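Long-range contacts in sensor-type histidine kinase PrrB (Mycobacterium tuberculosis, PDB 1YSR), which uses ATP to phosphorylate a histidine and probably signals through its partner PrrA in a two-component system probably involved in early intracellular multiplication: residues V96-F101 with G128-E133; V51-A56 with L114-V119. One frame throughout, in Å; residues are numbered along the deposited sequence.

Overall arrangement
Both contacts lie in the C-terminal ATP-binding domain, an alpha/beta sandwich, and their centres are about 9 Å apart. Contact 1 sets helix 94-98 against the edge strand 129-134; contact 2, nearer the centre of the chain, joins helix 44-61 to the turn entering helix 117-125. They meet directly: Arg-100 NH2 lies 2.9 Å from Leu-114 O and Arg-100 O lies 2.8 Å from Ala-117 N, both probable hydrogen bonds, which join 96-101 to 114-119. The unmodelled residues 103-113 lie between these two segments, where this family has its ATP lid. A Tris molecule, probably from the crystallisation liquor though it may mark a pocket, lies about 6 Å from the Asn-53 side chain.

Contact 1 of 2, residues V96-F101 with G128-E133; sequences VVFERF and GTASLE
Phe-98, in the last turn of helix 94-98, brings the far rim of its ring against the strand running from Ala-130 to Leu-132. It sends its CB toward the strand, and the ring meets backbone as well as side chains. Over one face stands Ala-130 O, 3.7 Å above the plane of the Phe-98 ring and offset toward the rim, while Leu-132 N sits at the edge, in the ring plane. Between them Ser-131 offers its main chain: Phe-98 CE2 comes to 3.5 Å from Ser-131 CA, and the serine CB points away.

Ala-130 and Leu-132 both turn their CB toward the helix. The small Ala-130 suits a place where the ring is close, with its CB 3.7 Å from Phe-98 CE1. Leu-132 is longer and fills in beside it: with CG anti to the carbonyl carbon (chi1 -80°), both CG and CD1 lie against Phe-98 CE2, CD1 at 3.7 Å. That same methyl reaches Val-97 CG1 at 4.2 Å, the two side chains crossing at about a right angle.

Leu-142 on the neighbouring strand and Ala-120 on helix 117-125 add to the apolar surroundings of the ring. The F box sequence FERF, a histidine-kinase motif, begins at Phe-98 and runs on into the loop, here packed on the sheet of the Bergerat ATP-binding fold shared with DNA gyrase B and Hsp90.

Contact 2 of 2, residues V51-A56 with L114-V119; sequences VDNAIA and LGLALV
Asn-53 on helix 44-61 reaches toward the loop of Gly-115 and Leu-116 and the first turn of helix 117-125, where the N box of the Bergerat fold meets the glycine-rich G2 box that leads into that helix. In this family the two boxes help to form the nucleotide pocket.

The polar part of the contact runs through one water. Asn-53 CG lies anti to the backbone N (chi1 -171°), which extends the amide toward the turn. OD1 of Asn-53 stands 3.6 Å from Gly-115 O; since both are acceptors, the water mediates, donating to Asn-53 OD1 at 2.7 Å and to Gly-115 O at 3.1 Å. It also accepts from Leu-118 N at 3.2 Å, in the first turn of the helix. Leu-116 at the N-cap has no polar side chain to serve such an amide, and the water appears to take that part. ND2 of Asn-53 is hydrogen-bonded to Ser-102 OG, with a weak bond to Ser-150 OG of the second subunit; a donor and an acceptor used on separate sides favour one rotation of the group.

Packing against the amide and the helix backbone makes up the rest. Leu-118 crosses Asn-53 at about a right angle, its CD1 4.1 Å from Asn-53 CG. Val-119 presents CG2 to the carbonyl end of the amide, 3.7 Å from OD1 of Asn-53. The small Ala-54 probably helps the helix come near, and it is its CA and N that are met; Leu-142 of strand 140-147 packs on Ala-54, Leu-116 and Val-119 alike. Leu-116 uses a branch end for the helix backbone: its CD2 comes to 4.2 Å from Ala-54 CA.

Contact 1 of 2, residues V96-F101 with G128-E133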
loop_
_atom_site.group_PDB
_atom_site.type_symbol
_atom_site.label_atom_id
_atom_site.label_comp_id
_atom_site.label_asym_id
_atom_site.label_seq_id
_atom_site.Cartn_x
_atom_site.Cartn_y
_atom_site.Cartn_z
ATOM N N VAL A 96 -6.369 16.753 -23.013
ATOM C CA VAL A 96 -7.725 16.994 -22.537
ATOM C C VAL A 96 -8.164 15.878 -21.603
ATOM O O VAL A 96 -8.891 16.097 -20.623
ATOM C CB VAL A 96 -8.714 17.181 -23.716
ATOM C CG1 VAL A 96 -10.195 17.092 -23.253
ATOM C CG2 VAL A 96 -8.448 18.531 -24.372
ATOM N N VAL A 97 -7.720 14.668 -21.906
ATOM C CA VAL A 97 -8.098 13.559 -21.058
ATOM C C VAL A 97 -7.448 13.746 -19.653
ATOM O O VAL A 97 -8.100 13.585 -18.656
ATOM C CB VAL A 97 -7.771 12.216 -21.753
ATOM C CG1 VAL A 97 -7.804 11.045 -20.800
ATOM C CG2 VAL A 97 -8.793 11.988 -22.886
ATOM N N PHE A 98 -6.195 14.140 -19.607
ATOM C CA PHE A 98 -5.539 14.373 -18.306
ATOM C C PHE A 98 -6.091 15.565 -17.509
ATOM O O PHE A 98 -5.933 15.613 -16.299
ATOM C CB PHE A 98 -4.035 14.518 -18.466
ATOM C CG PHE A 98 -3.337 13.213 -18.531
ATOM C CD1 PHE A 98 -3.394 12.331 -17.436
ATOM C CD2 PHE A 98 -2.659 12.824 -19.691
ATOM C CE1 PHE A 98 -2.773 11.110 -17.491
ATOM C CE2 PHE A 98 -2.018 11.600 -19.748
ATOM C CZ PHE A 98 -2.080 10.716 -18.622
ATOM N N GLU A 99 -6.708 16.528 -18.198
ATOM C CA GLU A 99 -7.254 17.700 -17.543
ATOM C C GLU A 99 -8.660 17.434 -16.982
ATOM O O GLU A 99 -9.240 18.314 -16.345
ATOM C CB GLU A 99 -7.306 18.871 -18.535
ATOM C CG GLU A 99 -5.968 19.498 -18.962
ATOM C CD GLU A 99 -6.114 20.408 -20.209
ATOM O OE1 GLU A 99 -7.251 20.570 -20.744
ATOM O OE2 GLU A 99 -5.084 20.953 -20.678
ATOM N N ARG A 100 -9.205 16.240 -17.218
ATOM C CA ARG A 100 -10.569 15.875 -16.800
ATOM C C ARG A 100 -10.585 14.793 -15.747
ATOM O O ARG A 100 -9.809 13.851 -15.853
ATOM C CB ARG A 100 -11.368 15.284 -17.976
ATOM C CG ARG A 100 -11.900 16.241 -18.979
ATOM C CD ARG A 100 -13.147 15.651 -19.641
ATOM N NE ARG A 100 -12.840 14.437 -20.412
ATOM C CZ ARG A 100 -12.913 14.338 -21.744
ATOM N NH1 ARG A 100 -13.301 15.386 -22.475
ATOM N NH2 ARG A 100 -12.606 13.177 -22.346
ATOM N N PHE A 101 -11.523 14.897 -14.792
ATOM C CA PHE A 101 -11.839 13.834 -13.833
ATOM C C PHE A 101 -12.871 12.901 -14.446
ATOM O O PHE A 101 -13.717 13.348 -15.221
ATOM C CB PHE A 101 -12.311 14.428 -12.483
ATOM C CG PHE A 101 -11.217 15.151 -11.737
ATOM C CD1 PHE A 101 -10.391 14.457 -10.856
ATOM C CD2 PHE A 101 -10.984 16.516 -11.945
ATOM C CE1 PHE A 101 -9.351 15.091 -10.183
ATOM C CE2 PHE A 101 -9.939 17.176 -11.264
ATOM C CZ PHE A 101 -9.114 16.455 -10.381
ATOM N N GLY A 128 6.530 13.018 -10.168
ATOM C CA GLY A 128 6.725 12.325 -11.414
ATOM C C GLY A 128 5.703 12.813 -12.419
ATOM O O GLY A 128 5.072 13.862 -12.224
ATOM N N THR A 129 5.496 12.019 -13.474
ATOM C CA THR A 129 4.610 12.430 -14.557
ATOM C C THR A 129 3.678 11.293 -14.946
ATOM O O THR A 129 3.997 10.137 -14.685
ATOM C CB THR A 129 5.423 12.799 -15.790
ATOM O OG1 THR A 129 6.245 11.671 -16.172
ATOM C CG2 THR A 129 6.358 13.975 -15.454
ATOM N N ALA A 130 2.505 11.647 -15.487
ATOM C CA ALA A 130 1.617 10.663 -16.104
ATOM C C ALA A 130 1.469 11.027 -17.592
ATOM O O ALA A 130 1.343 12.191 -17.939
ATOM C CB ALA A 130 0.301 10.674 -15.427
ATOM N N SER A 131 1.514 10.030 -18.463
ATOM C CA SER A 131 1.283 10.313 -19.876
ATOM C C SER A 131 0.631 9.142 -20.543
ATOM O O SER A 131 0.587 8.029 -19.994
ATOM C CB SER A 131 2.593 10.641 -20.533
ATOM O OG SER A 131 3.462 9.586 -20.308
ATOM N N LEU A 132 0.132 9.407 -21.747
ATOM C CA LEU A 132 -0.503 8.362 -22.557
ATOM C C LEU A 132 0.306 8.052 -23.814
ATOM O O LEU A 132 0.938 8.946 -24.459
ATOM C CB LEU A 132 -1.906 8.803 -22.929
ATOM C CG LEU A 132 -2.976 8.614 -21.840
ATOM C CD1 LEU A 132 -4.129 9.529 -22.022
ATOM C CD2 LEU A 132 -3.475 7.134 -21.832
ATOM N N GLU A 133 0.315 6.768 -24.123
ATOM C CA GLU A 133 1.028 6.193 -25.280
ATOM C C GLU A 133 0.089 5.191 -25.908
ATOM O O GLU A 133 -1.024 4.968 -25.407
ATOM C CB GLU A 133 2.271 5.456 -24.829
ATOM C CG GLU A 133 3.309 6.346 -24.254
ATOM C CD GLU A 133 4.518 5.588 -23.756
ATOM O OE1 GLU A 133 4.578 4.346 -23.954
ATOM O OE2 GLU A 133 5.399 6.237 -23.156
#

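Contact 2 of 2, residues V51-A56 with L114-V119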
loop_
_atom_site.group_PDB
_atom_site.type_symbol
_atom_site.label_atom_id
_atom_site.label_comp_id
_atom_site.label_asym_id
_atom_site.label_seq_id
_atom_site.Cartn_x
_atom_site.Cartn_y
_atom_site.Cartn_z
ATOM N N VAL A 51 -4.060 3.902 -9.944
ATOM C CA VAL A 51 -4.149 2.611 -10.682
ATOM C C VAL A 51 -5.586 2.177 -10.862
ATOM O O VAL A 51 -5.995 1.781 -11.949
ATOM C CB VAL A 51 -3.273 1.530 -10.015
ATOM C CG1 VAL A 51 -3.476 0.210 -10.706
ATOM C CG2 VAL A 51 -1.778 1.917 -10.105
ATOM N N ASP A 52 -6.377 2.234 -9.775
ATOM C CA ASP A 52 -7.794 1.940 -9.831
ATOM C C ASP A 52 -8.493 2.782 -10.875
ATOM O O ASP A 52 -9.301 2.249 -11.632
ATOM C CB ASP A 52 -8.489 2.193 -8.451
ATOM C CG ASP A 52 -8.107 1.173 -7.379
ATOM O OD1 ASP A 52 -7.500 0.147 -7.713
ATOM O OD2 ASP A 52 -8.423 1.399 -6.156
ATOM N N ASN A 53 -8.202 4.086 -10.902
ATOM C CA ASN A 53 -8.849 4.993 -11.808
ATOM C C ASN A 53 -8.488 4.626 -13.280
ATOM O O ASN A 53 -9.336 4.713 -14.189
ATOM C CB ASN A 53 -8.407 6.422 -11.489
ATOM C CG ASN A 53 -9.206 7.475 -12.247
ATOM O OD1 ASN A 53 -8.642 8.311 -12.943
ATOM N ND2 ASN A 53 -10.533 7.474 -12.073
ATOM N N ALA A 54 -7.214 4.301 -13.495
ATOM C CA ALA A 54 -6.711 3.937 -14.842
ATOM C C ALA A 54 -7.432 2.666 -15.321
ATOM O O ALA A 54 -7.911 2.610 -16.469
ATOM C CB ALA A 54 -5.231 3.727 -14.790
ATOM N N ILE A 55 -7.539 1.646 -14.452
ATOM C CA ILE A 55 -8.339 0.447 -14.826
ATOM C C ILE A 55 -9.793 0.762 -15.110
ATOM O O ILE A 55 -10.351 0.294 -16.078
ATOM C CB ILE A 55 -8.216 -0.609 -13.762
ATOM C CG1 ILE A 55 -6.739 -1.031 -13.602
ATOM C CG2 ILE A 55 -9.093 -1.812 -14.076
ATOM C CD1 ILE A 55 -6.453 -1.935 -12.345
ATOM N N ALA A 56 -10.410 1.619 -14.286
ATOM C CA ALA A 56 -11.787 1.937 -14.485
ATOM C C ALA A 56 -12.041 2.683 -15.775
ATOM O O ALA A 56 -13.011 2.413 -16.493
ATOM C CB ALA A 56 -12.336 2.709 -13.251
ATOM N N LEU A 114 -14.083 9.928 -20.473
ATOM C CA LEU A 114 -12.746 9.447 -20.136
ATOM C C LEU A 114 -11.932 10.564 -19.487
ATOM O O LEU A 114 -11.668 11.603 -20.121
ATOM C CB LEU A 114 -12.013 8.959 -21.393
ATOM C CG LEU A 114 -10.531 8.586 -21.247
ATOM C CD1 LEU A 114 -10.320 7.225 -20.560
ATOM C CD2 LEU A 114 -9.928 8.558 -22.609
ATOM N N GLY A 115 -11.469 10.323 -18.262
ATOM C CA GLY A 115 -10.833 11.368 -17.480
ATOM C C GLY A 115 -9.834 10.751 -16.577
ATOM O O GLY A 115 -10.168 9.826 -15.826
ATOM N N LEU A 116 -8.605 11.241 -16.676
ATOM C CA LEU A 116 -7.478 10.727 -15.903
ATOM C C LEU A 116 -6.789 11.775 -14.992
ATOM O O LEU A 116 -5.626 11.620 -14.655
ATOM C CB LEU A 116 -6.437 10.118 -16.855
ATOM C CG LEU A 116 -6.909 8.864 -17.609
ATOM C CD1 LEU A 116 -5.940 8.494 -18.718
ATOM C CD2 LEU A 116 -7.112 7.724 -16.653
ATOM N N ALA A 117 -7.483 12.848 -14.623
ATOM C CA ALA A 117 -6.898 13.894 -13.785
ATOM C C ALA A 117 -6.448 13.407 -12.416
ATOM O O ALA A 117 -5.503 13.986 -11.853
ATOM C CB ALA A 117 -7.852 15.025 -13.589
ATOM N N LEU A 118 -7.129 12.379 -11.882
ATOM C CA LEU A 118 -6.722 11.794 -10.575
ATOM C C LEU A 118 -5.353 11.202 -10.687
ATOM O O LEU A 118 -4.503 11.385 -9.814
ATOM C CB LEU A 118 -7.689 10.719 -10.067
ATOM C CG LEU A 118 -8.946 11.066 -9.256
ATOM C CD1 LEU A 118 -9.662 9.765 -8.819
ATOM C CD2 LEU A 118 -8.605 11.946 -8.061
ATOM N N VAL A 119 -5.125 10.505 -11.789
ATOM C CA VAL A 119 -3.846 9.934 -12.077
ATOM C C VAL A 119 -2.775 11.011 -12.157
ATOM O O VAL A 119 -1.732 10.922 -11.518
ATOM C CB VAL A 119 -3.902 9.106 -13.370
ATOM C CG1 VAL A 119 -2.566 8.510 -13.657
ATOM C CG2 VAL A 119 -4.944 7.996 -13.252
HETATM O O HOH W 1 -9.746 10.774 -12.921
#